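Local coordinates for protein tripartite terminase subunit 3 (Human herpesvirus 5, PDB 3N4P) that is the large subunit of the herpesvirus terminase that packages viral DNA into empty capsids, this chain being the subunit's C-terminal, magnesium-binding nuclease domain, at residues Lys61-Tyr66 with Pro129-Leu134; Glu193-Arg198 with Ala260-Thr265; Gly96-Phe101 with Glu209-Thr214; Pro69-Asn74 with Ser108-Ile113. One frame throughout, in Å; residues are numbered along the deposited sequence.

Interaction 1 (Lys61-Tyr66 with Pro129-Leu134); sequences KTLYVY and PYLDEL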
loop_
_atom_site.group_PDB
_atom_site.type_symbol
_atom_site.label_atom_id
_atom_site.label_comp_id
_atom_site.label_asym_id
_atom_site.label_seq_id
_atom_site.Cartn_x
_atom_site.Cartn_y
_atom_site.Cartn_z
ATOM N N LYS B 61 -4.589 -18.220 -7.318
ATOM C CA LYS B 61 -6.032 -18.415 -7.343
ATOM C C LYS B 61 -6.556 -19.183 -6.135
ATOM O O LYS B 61 -7.765 -19.438 -6.005
ATOM C CB LYS B 61 -6.464 -19.039 -8.675
ATOM C CG LYS B 61 -5.856 -18.229 -9.806
ATOM C CD LYS B 61 -6.471 -18.580 -11.131
ATOM C CE LYS B 61 -6.284 -17.385 -12.053
ATOM N NZ LYS B 61 -6.144 -17.845 -13.481
ATOM N N THR B 62 -5.649 -19.510 -5.235
ATOM C CA THR B 62 -6.025 -20.251 -4.090
ATOM C C THR B 62 -5.986 -19.438 -2.819
ATOM O O THR B 62 -4.970 -18.883 -2.488
ATOM C CB THR B 62 -5.140 -21.499 -3.947
ATOM O OG1 THR B 62 -5.389 -22.350 -5.056
ATOM C CG2 THR B 62 -5.542 -22.279 -2.700
ATOM N N LEU B 63 -7.090 -19.426 -2.076
ATOM C CA LEU B 63 -7.128 -18.819 -0.727
ATOM C C LEU B 63 -6.672 -19.848 0.329
ATOM O O LEU B 63 -7.317 -20.855 0.510
ATOM C CB LEU B 63 -8.586 -18.434 -0.393
ATOM C CG LEU B 63 -8.957 -17.134 0.252
ATOM C CD1 LEU B 63 -10.282 -17.120 1.128
ATOM C CD2 LEU B 63 -7.745 -16.349 0.901
ATOM N N TYR B 64 -5.591 -19.617 1.036
ATOM C CA TYR B 64 -5.171 -20.481 2.142
ATOM C C TYR B 64 -5.720 -19.888 3.442
ATOM O O TYR B 64 -5.499 -18.690 3.720
ATOM C CB TYR B 64 -3.610 -20.545 2.198
ATOM C CG TYR B 64 -3.075 -21.252 0.981
ATOM C CD1 TYR B 64 -2.871 -20.557 -0.209
ATOM C CD2 TYR B 64 -2.911 -22.654 0.975
ATOM C CE1 TYR B 64 -2.402 -21.242 -1.401
ATOM C CE2 TYR B 64 -2.442 -23.378 -0.210
ATOM C CZ TYR B 64 -2.215 -22.649 -1.395
ATOM O OH TYR B 64 -1.823 -23.298 -2.564
ATOM N N VAL B 65 -6.408 -20.675 4.254
ATOM C CA VAL B 65 -6.766 -20.155 5.570
ATOM C C VAL B 65 -6.358 -21.070 6.752
ATOM O O VAL B 65 -6.353 -22.270 6.635
ATOM C CB VAL B 65 -8.347 -19.775 5.720
ATOM C CG1 VAL B 65 -9.173 -19.744 4.414
ATOM C CG2 VAL B 65 -8.965 -20.494 6.824
ATOM N N TYR B 66 -6.162 -20.501 7.930
ATOM C CA TYR B 66 -5.846 -21.313 9.084
ATOM C C TYR B 66 -6.604 -20.774 10.247
ATOM O O TYR B 66 -6.641 -19.562 10.430
ATOM C CB TYR B 66 -4.375 -21.059 9.418
ATOM C CG TYR B 66 -3.868 -21.734 10.639
ATOM C CD1 TYR B 66 -3.368 -23.042 10.575
ATOM C CD2 TYR B 66 -3.793 -21.054 11.857
ATOM C CE1 TYR B 66 -2.820 -23.678 11.719
ATOM C CE2 TYR B 66 -3.274 -21.684 13.006
ATOM C CZ TYR B 66 -2.788 -22.984 12.921
ATOM O OH TYR B 66 -2.261 -23.597 14.031
ATOM N N PRO B 129 -12.681 -12.166 -7.306
ATOM C CA PRO B 129 -13.365 -13.246 -8.007
ATOM C C PRO B 129 -12.381 -14.221 -8.644
ATOM O O PRO B 129 -12.764 -15.356 -9.027
ATOM C CB PRO B 129 -14.182 -12.523 -9.074
ATOM C CG PRO B 129 -13.574 -11.121 -9.203
ATOM C CD PRO B 129 -12.667 -10.880 -8.045
ATOM N N TYR B 130 -11.132 -13.776 -8.777
ATOM C CA TYR B 130 -10.138 -14.605 -9.424
ATOM C C TYR B 130 -9.857 -15.816 -8.540
ATOM O O TYR B 130 -9.260 -16.759 -9.007
ATOM C CB TYR B 130 -8.839 -13.813 -9.720
ATOM C CG TYR B 130 -8.279 -13.063 -8.546
ATOM C CD1 TYR B 130 -8.710 -11.762 -8.251
ATOM C CD2 TYR B 130 -7.340 -13.642 -7.710
ATOM C CE1 TYR B 130 -8.208 -11.072 -7.185
ATOM C CE2 TYR B 130 -6.882 -12.951 -6.585
ATOM C CZ TYR B 130 -7.282 -11.661 -6.363
ATOM O OH TYR B 130 -6.804 -10.959 -5.277
ATOM N N LEU B 131 -10.275 -15.775 -7.258
ATOM C CA LEU B 131 -9.958 -16.856 -6.355
ATOM C C LEU B 131 -10.916 -18.007 -6.700
ATOM O O LEU B 131 -12.129 -17.812 -6.661
ATOM C CB LEU B 131 -10.198 -16.413 -4.937
ATOM C CG LEU B 131 -9.250 -15.378 -4.365
ATOM C CD1 LEU B 131 -9.593 -15.097 -2.888
ATOM C CD2 LEU B 131 -7.765 -15.718 -4.508
ATOM N N ASP B 132 -10.369 -19.170 -7.087
ATOM C CA ASP B 132 -11.200 -20.296 -7.537
ATOM C C ASP B 132 -11.129 -21.584 -6.713
ATOM O O ASP B 132 -11.836 -22.553 -7.047
ATOM C CB ASP B 132 -11.029 -20.580 -9.066
ATOM C CG ASP B 132 -9.680 -21.296 -9.454
ATOM O OD1 ASP B 132 -8.691 -21.398 -8.655
ATOM O OD2 ASP B 132 -9.623 -21.760 -10.636
ATOM N N GLU B 133 -10.339 -21.569 -5.632
ATOM C CA GLU B 133 -10.159 -22.696 -4.695
ATOM C C GLU B 133 -9.886 -22.235 -3.259
ATOM O O GLU B 133 -9.266 -21.205 -3.058
ATOM C CB GLU B 133 -8.975 -23.521 -5.176
ATOM C CG GLU B 133 -8.643 -24.852 -4.468
ATOM C CD GLU B 133 -7.436 -25.542 -5.157
ATOM O OE1 GLU B 133 -6.255 -25.062 -5.002
ATOM O OE2 GLU B 133 -7.655 -26.549 -5.884
ATOM N N LEU B 134 -10.335 -23.010 -2.277
ATOM C CA LEU B 134 -10.030 -22.803 -0.852
ATOM C C LEU B 134 -9.270 -23.936 -0.235
ATOM O O LEU B 134 -9.653 -25.072 -0.413
ATOM C CB LEU B 134 -11.296 -22.805 -0.040
ATOM C CG LEU B 134 -11.943 -21.504 0.242
ATOM C CD1 LEU B 134 -13.385 -21.876 0.797
ATOM C CD2 LEU B 134 -11.025 -20.692 1.219
#

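Interaction 2 (Glu193-Arg198 with Ala260-Thr265); sequences EQFISR and AVIMAT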
loop_
_atom_site.group_PDB
_atom_site.type_symbol
_atom_site.label_atom_id
_atom_site.label_comp_id
_atom_site.label_asym_id
_atom_site.label_seq_id
_atom_site.Cartn_x
_atom_site.Cartn_y
_atom_site.Cartn_z
ATOM N N GLU B 193 10.303 -18.847 12.046
ATOM C CA GLU B 193 11.547 -18.412 11.458
ATOM C C GLU B 193 11.414 -18.013 9.982
ATOM O O GLU B 193 12.009 -17.043 9.565
ATOM C CB GLU B 193 12.595 -19.500 11.659
ATOM C CG GLU B 193 13.881 -19.192 11.027
ATOM C CD GLU B 193 14.831 -18.355 11.898
ATOM O OE1 GLU B 193 14.975 -17.121 11.646
ATOM O OE2 GLU B 193 15.434 -18.947 12.825
ATOM N N GLN B 194 10.675 -18.767 9.188
ATOM C CA GLN B 194 10.366 -18.348 7.809
ATOM C C GLN B 194 9.551 -17.008 7.704
ATOM O O GLN B 194 9.816 -16.158 6.846
ATOM C CB GLN B 194 9.590 -19.459 7.038
ATOM C CG GLN B 194 9.218 -18.970 5.618
ATOM C CD GLN B 194 8.158 -19.762 4.896
ATOM O OE1 GLN B 194 6.932 -19.571 5.097
ATOM N NE2 GLN B 194 8.617 -20.626 4.005
ATOM N N PHE B 195 8.538 -16.840 8.551
ATOM C CA PHE B 195 7.813 -15.552 8.588
ATOM C C PHE B 195 8.736 -14.337 8.856
ATOM O O PHE B 195 8.779 -13.347 8.090
ATOM C CB PHE B 195 6.755 -15.586 9.661
ATOM C CG PHE B 195 5.942 -14.359 9.690
ATOM C CD1 PHE B 195 4.939 -14.176 8.753
ATOM C CD2 PHE B 195 6.218 -13.354 10.599
ATOM C CE1 PHE B 195 4.193 -13.013 8.755
ATOM C CE2 PHE B 195 5.419 -12.194 10.603
ATOM C CZ PHE B 195 4.440 -12.046 9.672
ATOM N N ILE B 196 9.496 -14.433 9.940
ATOM C CA ILE B 196 10.290 -13.328 10.358
ATOM C C ILE B 196 11.145 -12.925 9.163
ATOM O O ILE B 196 11.286 -11.732 8.858
ATOM C CB ILE B 196 11.108 -13.705 11.611
ATOM C CG1 ILE B 196 10.181 -13.723 12.834
ATOM C CG2 ILE B 196 12.376 -12.782 11.830
ATOM C CD1 ILE B 196 10.825 -14.455 14.027
ATOM N N SER B 197 11.699 -13.914 8.458
ATOM C CA SER B 197 12.619 -13.600 7.381
ATOM C C SER B 197 11.871 -12.991 6.196
ATOM O O SER B 197 12.341 -12.001 5.633
ATOM C CB SER B 197 13.436 -14.834 6.967
ATOM O OG SER B 197 14.003 -14.610 5.699
ATOM N N ARG B 198 10.729 -13.574 5.814
ATOM C CA ARG B 198 9.879 -12.980 4.765
ATOM C C ARG B 198 9.366 -11.582 5.034
ATOM O O ARG B 198 9.321 -10.753 4.115
ATOM C CB ARG B 198 8.657 -13.879 4.397
ATOM C CG ARG B 198 9.127 -15.052 3.527
ATOM C CD ARG B 198 8.030 -16.110 3.369
ATOM N NE ARG B 198 8.307 -16.989 2.224
ATOM C CZ ARG B 198 7.456 -17.930 1.773
ATOM N NH1 ARG B 198 6.303 -18.105 2.364
ATOM N NH2 ARG B 198 7.744 -18.686 0.715
ATOM N N ALA B 260 -1.735 -17.371 13.467
ATOM C CA ALA B 260 -2.586 -17.773 12.364
ATOM C C ALA B 260 -2.069 -17.261 11.024
ATOM O O ALA B 260 -2.142 -17.966 10.029
ATOM C CB ALA B 260 -3.990 -17.371 12.586
ATOM N N VAL B 261 -1.546 -16.048 10.988
ATOM C CA VAL B 261 -0.974 -15.547 9.755
ATOM C C VAL B 261 0.326 -16.335 9.443
ATOM O O VAL B 261 0.558 -16.754 8.342
ATOM C CB VAL B 261 -0.658 -14.024 9.940
ATOM C CG1 VAL B 261 0.255 -13.449 8.802
ATOM C CG2 VAL B 261 -1.980 -13.261 10.132
ATOM N N ILE B 262 1.176 -16.525 10.427
ATOM C CA ILE B 262 2.398 -17.279 10.211
ATOM C C ILE B 262 2.089 -18.665 9.557
ATOM O O ILE B 262 2.751 -19.068 8.627
ATOM C CB ILE B 262 3.177 -17.382 11.540
ATOM C CG1 ILE B 262 3.697 -15.995 11.920
ATOM C CG2 ILE B 262 4.366 -18.365 11.447
ATOM C CD1 ILE B 262 4.361 -15.901 13.243
ATOM N N MET B 263 1.016 -19.323 9.979
ATOM C CA MET B 263 0.736 -20.670 9.540
ATOM C C MET B 263 0.022 -20.682 8.198
ATOM O O MET B 263 0.349 -21.484 7.339
ATOM C CB MET B 263 -0.059 -21.428 10.591
ATOM C CG MET B 263 0.642 -21.621 11.873
ATOM S SD MET B 263 2.295 -22.473 11.720
ATOM C CE MET B 263 2.808 -22.078 13.389
ATOM N N ALA B 264 -0.924 -19.789 7.987
ATOM C CA ALA B 264 -1.506 -19.739 6.654
ATOM C C ALA B 264 -0.397 -19.496 5.624
ATOM O O ALA B 264 -0.382 -20.142 4.575
ATOM C CB ALA B 264 -2.613 -18.679 6.557
ATOM N N THR B 265 0.519 -18.578 5.905
ATOM C CA THR B 265 1.586 -18.272 4.941
ATOM C C THR B 265 2.487 -19.486 4.710
ATOM O O THR B 265 2.770 -19.839 3.573
ATOM C CB THR B 265 2.390 -16.993 5.341
ATOM O OG1 THR B 265 3.028 -17.172 6.618
ATOM C CG2 THR B 265 1.441 -15.814 5.471
#

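Interaction 3 (Gly96-Phe101 with Glu209-Thr214); sequences GLEHFF and ELVSYT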
loop_
_atom_site.group_PDB
_atom_site.type_symbol
_atom_site.label_atom_id
_atom_site.label_comp_id
_atom_site.label_asym_id
_atom_site.label_seq_id
_atom_site.Cartn_x
_atom_site.Cartn_y
_atom_site.Cartn_z
ATOM N N GLY B 96 -7.761 -11.513 4.927
ATOM C CA GLY B 96 -8.730 -11.572 6.002
ATOM C C GLY B 96 -8.089 -11.912 7.314
ATOM O O GLY B 96 -7.048 -12.621 7.344
ATOM N N LEU B 97 -8.640 -11.322 8.386
ATOM C CA LEU B 97 -8.196 -11.593 9.771
ATOM C C LEU B 97 -9.417 -11.618 10.652
ATOM O O LEU B 97 -10.350 -10.818 10.472
ATOM C CB LEU B 97 -7.210 -10.541 10.322
ATOM C CG LEU B 97 -5.881 -10.316 9.600
ATOM C CD1 LEU B 97 -5.223 -8.929 9.944
ATOM C CD2 LEU B 97 -4.841 -11.490 9.788
ATOM N N GLU B 98 -9.481 -12.591 11.548
ATOM C CA GLU B 98 -10.471 -12.550 12.604
ATOM C C GLU B 98 -9.808 -12.934 13.879
ATOM O O GLU B 98 -8.930 -13.806 13.905
ATOM C CB GLU B 98 -11.641 -13.480 12.335
ATOM C CG GLU B 98 -12.433 -13.218 11.014
ATOM C CD GLU B 98 -13.168 -11.857 10.924
ATOM O OE1 GLU B 98 -13.193 -11.038 11.875
ATOM O OE2 GLU B 98 -13.747 -11.600 9.848
ATOM N N HIS B 99 -10.293 -12.348 14.970
ATOM C CA HIS B 99 -9.904 -12.760 16.296
ATOM C C HIS B 99 -11.221 -12.811 17.018
ATOM O O HIS B 99 -11.780 -11.794 17.439
ATOM C CB HIS B 99 -8.962 -11.763 16.942
ATOM C CG HIS B 99 -8.313 -12.279 18.191
ATOM N ND1 HIS B 99 -7.316 -11.588 18.847
ATOM C CD2 HIS B 99 -8.538 -13.400 18.926
ATOM C CE1 HIS B 99 -6.962 -12.255 19.933
ATOM N NE2 HIS B 99 -7.677 -13.364 19.997
ATOM N N PHE B 100 -11.727 -14.014 17.197
ATOM C CA PHE B 100 -13.097 -14.154 17.676
ATOM C C PHE B 100 -13.218 -14.590 19.137
ATOM O O PHE B 100 -12.533 -15.506 19.561
ATOM C CB PHE B 100 -13.837 -15.109 16.752
ATOM C CG PHE B 100 -15.158 -15.623 17.323
ATOM C CD1 PHE B 100 -16.335 -14.981 17.022
ATOM C CD2 PHE B 100 -15.192 -16.742 18.138
ATOM C CE1 PHE B 100 -17.589 -15.454 17.549
ATOM C CE2 PHE B 100 -16.411 -17.199 18.675
ATOM C CZ PHE B 100 -17.603 -16.567 18.365
ATOM N N PHE B 101 -14.100 -13.907 19.885
ATOM C CA PHE B 101 -14.400 -14.155 21.298
ATOM C C PHE B 101 -15.900 -14.429 21.408
ATOM O O PHE B 101 -16.721 -13.682 20.851
ATOM C CB PHE B 101 -14.131 -12.927 22.189
ATOM C CG PHE B 101 -12.692 -12.488 22.202
ATOM C CD1 PHE B 101 -11.853 -12.859 23.234
ATOM C CD2 PHE B 101 -12.189 -11.703 21.177
ATOM C CE1 PHE B 101 -10.518 -12.483 23.238
ATOM C CE2 PHE B 101 -10.836 -11.323 21.172
ATOM C CZ PHE B 101 -10.000 -11.721 22.197
ATOM N N GLU B 209 -8.489 -3.761 1.057
ATOM C CA GLU B 209 -9.862 -4.263 1.261
ATOM C C GLU B 209 -9.899 -5.533 2.187
ATOM O O GLU B 209 -10.842 -6.291 2.193
ATOM C CB GLU B 209 -10.434 -4.569 -0.170
ATOM C CG GLU B 209 -9.809 -5.761 -0.870
ATOM C CD GLU B 209 -8.424 -5.493 -1.579
ATOM O OE1 GLU B 209 -7.974 -4.318 -1.725
ATOM O OE2 GLU B 209 -7.828 -6.510 -2.029
ATOM N N LEU B 210 -8.851 -5.738 2.979
ATOM C CA LEU B 210 -8.773 -6.713 4.058
ATOM C C LEU B 210 -10.124 -6.877 4.880
ATOM O O LEU B 210 -10.657 -5.936 5.440
ATOM C CB LEU B 210 -7.639 -6.257 4.964
ATOM C CG LEU B 210 -7.204 -6.880 6.304
ATOM C CD1 LEU B 210 -8.238 -7.701 6.996
ATOM C CD2 LEU B 210 -5.957 -7.641 6.162
ATOM N N VAL B 211 -10.648 -8.089 4.940
ATOM C CA VAL B 211 -11.974 -8.332 5.586
ATOM C C VAL B 211 -11.740 -8.666 7.025
ATOM O O VAL B 211 -10.883 -9.463 7.312
ATOM C CB VAL B 211 -12.651 -9.558 4.923
ATOM C CG1 VAL B 211 -13.906 -10.014 5.731
ATOM C CG2 VAL B 211 -12.982 -9.215 3.512
ATOM N N SER B 212 -12.454 -8.018 7.933
ATOM C CA SER B 212 -12.392 -8.431 9.320
ATOM C C SER B 212 -13.586 -8.007 10.129
ATOM O O SER B 212 -13.597 -6.893 10.612
ATOM C CB SER B 212 -11.206 -7.802 10.008
ATOM O OG SER B 212 -11.253 -8.236 11.365
ATOM N N TYR B 213 -14.554 -8.891 10.343
ATOM C CA TYR B 213 -15.784 -8.490 11.000
ATOM C C TYR B 213 -15.609 -8.373 12.514
ATOM O O TYR B 213 -16.391 -7.687 13.173
ATOM C CB TYR B 213 -16.922 -9.466 10.683
ATOM C CG TYR B 213 -17.321 -9.365 9.223
ATOM C CD1 TYR B 213 -16.963 -10.373 8.315
ATOM C CD2 TYR B 213 -18.094 -8.272 8.763
ATOM C CE1 TYR B 213 -17.344 -10.313 6.995
ATOM C CE2 TYR B 213 -18.479 -8.172 7.417
ATOM C CZ TYR B 213 -18.087 -9.213 6.522
ATOM O OH TYR B 213 -18.474 -9.184 5.188
ATOM N N THR B 214 -14.603 -9.043 13.091
ATOM C CA THR B 214 -14.489 -9.033 14.551
ATOM C C THR B 214 -13.472 -7.994 14.996
ATOM O O THR B 214 -13.403 -7.694 16.196
ATOM C CB THR B 214 -13.999 -10.392 15.140
ATOM O OG1 THR B 214 -12.699 -10.679 14.635
ATOM C CG2 THR B 214 -14.972 -11.516 14.780
#

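Interaction 4 (Pro69-Asn74 with Ser108-Ile113); sequences PAFTTN and SSEVAI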
loop_
_atom_site.group_PDB
_atom_site.type_symbol
_atom_site.label_atom_id
_atom_site.label_comp_id
_atom_site.label_asym_id
_atom_site.label_seq_id
_atom_site.Cartn_x
_atom_site.Cartn_y
_atom_site.Cartn_z
ATOM N N PRO B 69 -9.147 -23.184 16.718
ATOM C CA PRO B 69 -10.296 -22.922 17.582
ATOM C C PRO B 69 -9.895 -23.068 19.043
ATOM O O PRO B 69 -9.177 -24.016 19.405
ATOM C CB PRO B 69 -11.334 -23.995 17.176
ATOM C CG PRO B 69 -10.572 -25.019 16.397
ATOM C CD PRO B 69 -9.335 -24.349 15.832
ATOM N N ALA B 70 -10.367 -22.134 19.865
ATOM C CA ALA B 70 -9.931 -22.012 21.249
ATOM C C ALA B 70 -10.948 -22.553 22.230
ATOM O O ALA B 70 -12.105 -22.129 22.216
ATOM C CB ALA B 70 -9.662 -20.558 21.565
ATOM N N PHE B 71 -10.521 -23.460 23.104
ATOM C CA PHE B 71 -11.407 -23.891 24.196
ATOM C C PHE B 71 -10.798 -23.739 25.587
ATOM O O PHE B 71 -11.463 -23.237 26.505
ATOM C CB PHE B 71 -11.976 -25.305 23.939
ATOM C CG PHE B 71 -12.669 -25.425 22.597
ATOM C CD1 PHE B 71 -12.123 -26.204 21.572
ATOM C CD2 PHE B 71 -13.826 -24.687 22.330
ATOM C CE1 PHE B 71 -12.759 -26.280 20.312
ATOM C CE2 PHE B 71 -14.450 -24.752 21.076
ATOM C CZ PHE B 71 -13.918 -25.556 20.073
ATOM N N THR B 72 -9.528 -24.133 25.713
ATOM C CA THR B 72 -8.918 -24.530 27.007
ATOM C C THR B 72 -9.958 -25.121 27.993
ATOM O O THR B 72 -10.934 -25.731 27.539
ATOM C CB THR B 72 -7.907 -23.470 27.617
ATOM O OG1 THR B 72 -7.373 -23.974 28.855
ATOM C CG2 THR B 72 -8.544 -22.077 27.817
ATOM N N THR B 73 -9.772 -24.946 29.307
ATOM C CA THR B 73 -10.725 -25.525 30.274
ATOM C C THR B 73 -12.063 -24.738 30.345
ATOM O O THR B 73 -12.950 -24.887 29.485
ATOM C CB THR B 73 -10.105 -25.735 31.728
ATOM O OG1 THR B 73 -8.670 -25.793 31.679
ATOM C CG2 THR B 73 -10.662 -27.013 32.404
ATOM N N ASN B 74 -12.156 -23.878 31.357
ATOM C CA ASN B 74 -13.403 -23.296 31.850
ATOM C C ASN B 74 -13.292 -21.767 31.838
ATOM O O ASN B 74 -14.229 -21.058 31.447
ATOM C CB ASN B 74 -13.639 -23.827 33.284
ATOM C CG ASN B 74 -14.960 -23.368 33.905
ATOM O OD1 ASN B 74 -15.153 -23.506 35.116
ATOM N ND2 ASN B 74 -15.871 -22.836 33.088
ATOM N N SER B 108 -23.395 -22.536 20.737
ATOM C CA SER B 108 -22.454 -23.582 20.363
ATOM C C SER B 108 -21.219 -22.848 19.988
ATOM O O SER B 108 -21.223 -22.038 19.049
ATOM C CB SER B 108 -22.929 -24.405 19.178
ATOM O OG SER B 108 -22.050 -25.486 18.951
ATOM N N SER B 109 -20.165 -23.112 20.742
ATOM C CA SER B 109 -18.930 -22.446 20.522
ATOM C C SER B 109 -18.473 -22.806 19.121
ATOM O O SER B 109 -17.917 -21.983 18.419
ATOM C CB SER B 109 -17.901 -22.904 21.539
ATOM O OG SER B 109 -18.380 -22.651 22.834
ATOM N N GLU B 110 -18.757 -24.045 18.731
ATOM C CA GLU B 110 -18.265 -24.612 17.498
ATOM C C GLU B 110 -18.946 -23.986 16.294
ATOM O O GLU B 110 -18.281 -23.695 15.271
ATOM C CB GLU B 110 -18.427 -26.127 17.527
ATOM C CG GLU B 110 -17.584 -26.729 18.642
ATOM C CD GLU B 110 -17.862 -28.189 18.940
ATOM O OE1 GLU B 110 -18.393 -28.466 20.037
ATOM O OE2 GLU B 110 -17.532 -29.059 18.099
ATOM N N VAL B 111 -20.247 -23.736 16.430
ATOM C CA VAL B 111 -20.979 -23.013 15.400
ATOM C C VAL B 111 -20.563 -21.526 15.302
ATOM O O VAL B 111 -20.283 -21.031 14.234
ATOM C CB VAL B 111 -22.476 -23.169 15.583
ATOM C CG1 VAL B 111 -23.258 -22.177 14.694
ATOM C CG2 VAL B 111 -22.881 -24.652 15.332
ATOM N N ALA B 112 -20.508 -20.819 16.419
ATOM C CA ALA B 112 -20.011 -19.456 16.398
ATOM C C ALA B 112 -18.654 -19.414 15.737
ATOM O O ALA B 112 -18.439 -18.601 14.848
ATOM C CB ALA B 112 -19.935 -18.895 17.790
ATOM N N ILE B 113 -17.757 -20.303 16.124
ATOM C CA ILE B 113 -16.412 -20.272 15.518
ATOM C C ILE B 113 -16.387 -20.493 14.018
ATOM O O ILE B 113 -15.680 -19.765 13.282
ATOM C CB ILE B 113 -15.416 -21.214 16.227
ATOM C CG1 ILE B 113 -15.053 -20.584 17.579
ATOM C CG2 ILE B 113 -14.119 -21.349 15.405
ATOM C CD1 ILE B 113 -14.713 -21.514 18.684
#

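Interaction 1 (Lys61-Tyr66 with Pro129-Leu134)
Tyr130 and Leu131 meet Lys61 where two neighbouring parallel strands of the central sheet of this RNase H-like nuclease domain begin to pair, the second arriving straight from the turn behind helix 109-127. The carbonyl O of Tyr130 lies alongside the aliphatic part of Lys61, 3.6 Å from its CB, while the hydroxyl of Tyr130 bonds instead to Tyr95. Leu131 turns its CD1 to CG of Leu63, on the face packed against Val124 of that helix. Asp132 gives its backbone N to Lys61 O at 2.8 Å, in the carbonyl plane; the N of Glu133 reaches the same oxygen only weakly, at 3.4 Å. Regular pairing follows, with Leu63 N donating to Glu133 O at 3.0 Å. The Glu133 side chain leaves on the opposite face, with CG anti to the backbone N (chi1 -174°), and its carboxylate is shared: OE2 forms a salt bridge with Arg165, and OE1 one with Arg135. Thr62 OG1 also donates to Glu133 OE1 at 2.8 Å, meeting that oxygen on its anti side, 33° out of the carboxylate plane. On the apolar face Leu134 CD2 touches both Leu63 CD1 (3.6 Å) and Val65 CG1 (3.8 Å).

Interaction 2 (Glu193-Arg198 with Ala260-Thr265)
Phe195 and Ile262 make the main apolar contact between the segments of helices 187-200 and 256-267, which cross almost perpendicularly (92°) with their axes 9.7 Å apart. CG1 of Ile262 sits over one face of the phenyl ring as a CH-pi contact, 3.9 Å from the ring centroid and 23° off the normal, displaced toward the rim near Phe195 CG. The ring reaches this place because its CG stands anti to the backbone N (chi1 -176°), which carries it out from its own helix. Val261 adds a second apolar touch, its CG1 lying 4.0 Å from Phe195 CE1, and Phe199 meets the ring from within helix 187-200. Ile262 also touches Ala191 and Val192 of that helix.

Polar groups gather beside this cluster without bridging the helices. Thr265 OG1 lies at the edge of the phenyl ring, 4.1 Å from Phe195 CD1, and is turned back to its own backbone, with Val261 O at 3.0 Å and Ile262 O at 2.8 Å. Arg198 approaches the end of the contact, its NH1 4.1 Å from Thr265 O, and the amide of Gln194 lies over one face of its guanidinium.

Helix 187-200 belongs to the region required for interaction with UL56 and for DNA packaging. With no hydrogen bond across the two segments, this part of the crossing rests on apolar contact round the Phe195 ring, which Ile262 covers over one face.

Interaction 3 (Gly96-Phe101 with Glu209-Thr214)
Parallel strand pairing joins Gly96-Phe101 to Glu209-Thr214 in the buried part of the central sheet of this RNase H-like domain, then gives way to a carboxylate gripping a turn. It borders the probable active site, His99 and the predicted nuclease residue Asp256 approaching to about 4 Å between side chains. Gly96 pairs with Val211, and Leu97 N donates to Val211 O at 3.1 Å, nearly along the C=O axis. Beyond it a side chain replaces the backbone: Ser212 OG donates to Leu97 O from above the carbonyl plane. Leu97 CD1 touches Leu210 CD2, under cover of Ile222. Glu98, bent at chi2 (-64°), folds its carboxylate back onto the departing chain: OE2 receives Tyr213 N at 2.9 Å through its syn lone pair, and OE1 receives Thr214 N at 2.7 Å on its syn side. Gripped through both oxygens, the carboxylate has its rotation about CG-CD fixed. Thr214 OG1 donates to the anti lone pair of Glu98 OE1 at 2.8 Å while accepting from His99 N at 2.9 Å.

Interaction 4 (Pro69-Asn74 with Ser108-Ile113)
Phe71 lays the end of its ring against the first turn of helix 109-127, and the meeting is one of van der Waals contact, with no hydrogen bond across it. Ser109 comes in at the ring edge, in its plane, with CB 3.9 Å from Phe71 CE2. Ile113, one turn further on, brings CD1 to 4.0 Å from the same CE2 atom, the two side chains crossing at a slant. Phe71 gets there with its CG beside the backbone N (chi1 -54°), although Phe71 CA is still 8.5 Å from Ser109 CA. Nearer the strand, Pro69 CB packs on Ile113 CG2 at 4.2 Å.

The loop follows strand 62-67 of the RNase H-like sheet, directly after Asp68, which binds magnesium together with Glu139; Pro69 thus lies beside the metal site, its side chain about 7 Å from the ion. Ala146 and Ile150 of helix 144-161 also touch Phe71, so that Phe71 touches two helices.

The one charged side chain at the contact also touches through carbon. The methylene CG of Glu110 lies 4.1 Å from Phe71 CZ, with ring and carboxylate planes 72° apart, while the carboxylate leads away from the ring, its OE2 in a salt bridge with Arg149.

Overall arrangement
Interactions 1 and 3 both join parallel strands of one sheet, but interaction 1 is held mainly by backbone bonds, interaction 3 mainly by side-chain oxygens of Glu98, Ser212 and Thr214; interaction 3 is the more buried, interaction 1 exposed at its margin. Interactions 2 and 4 lack hydrogen bonds across their segments and are mainly apolar: a buried helix crossing in one, a partly exposed loop on a helix start in the other. Helix 256-267 links three of them, since Tyr66 packs on Ala260 and Met263, and Leu97 CD2 lies 3.4 Å from Val261 CG2. Interaction 4 lies farthest from the chain centre, about 17 Å away, yet Phe100 of interaction 3 reaches its Ala112 and Ile113.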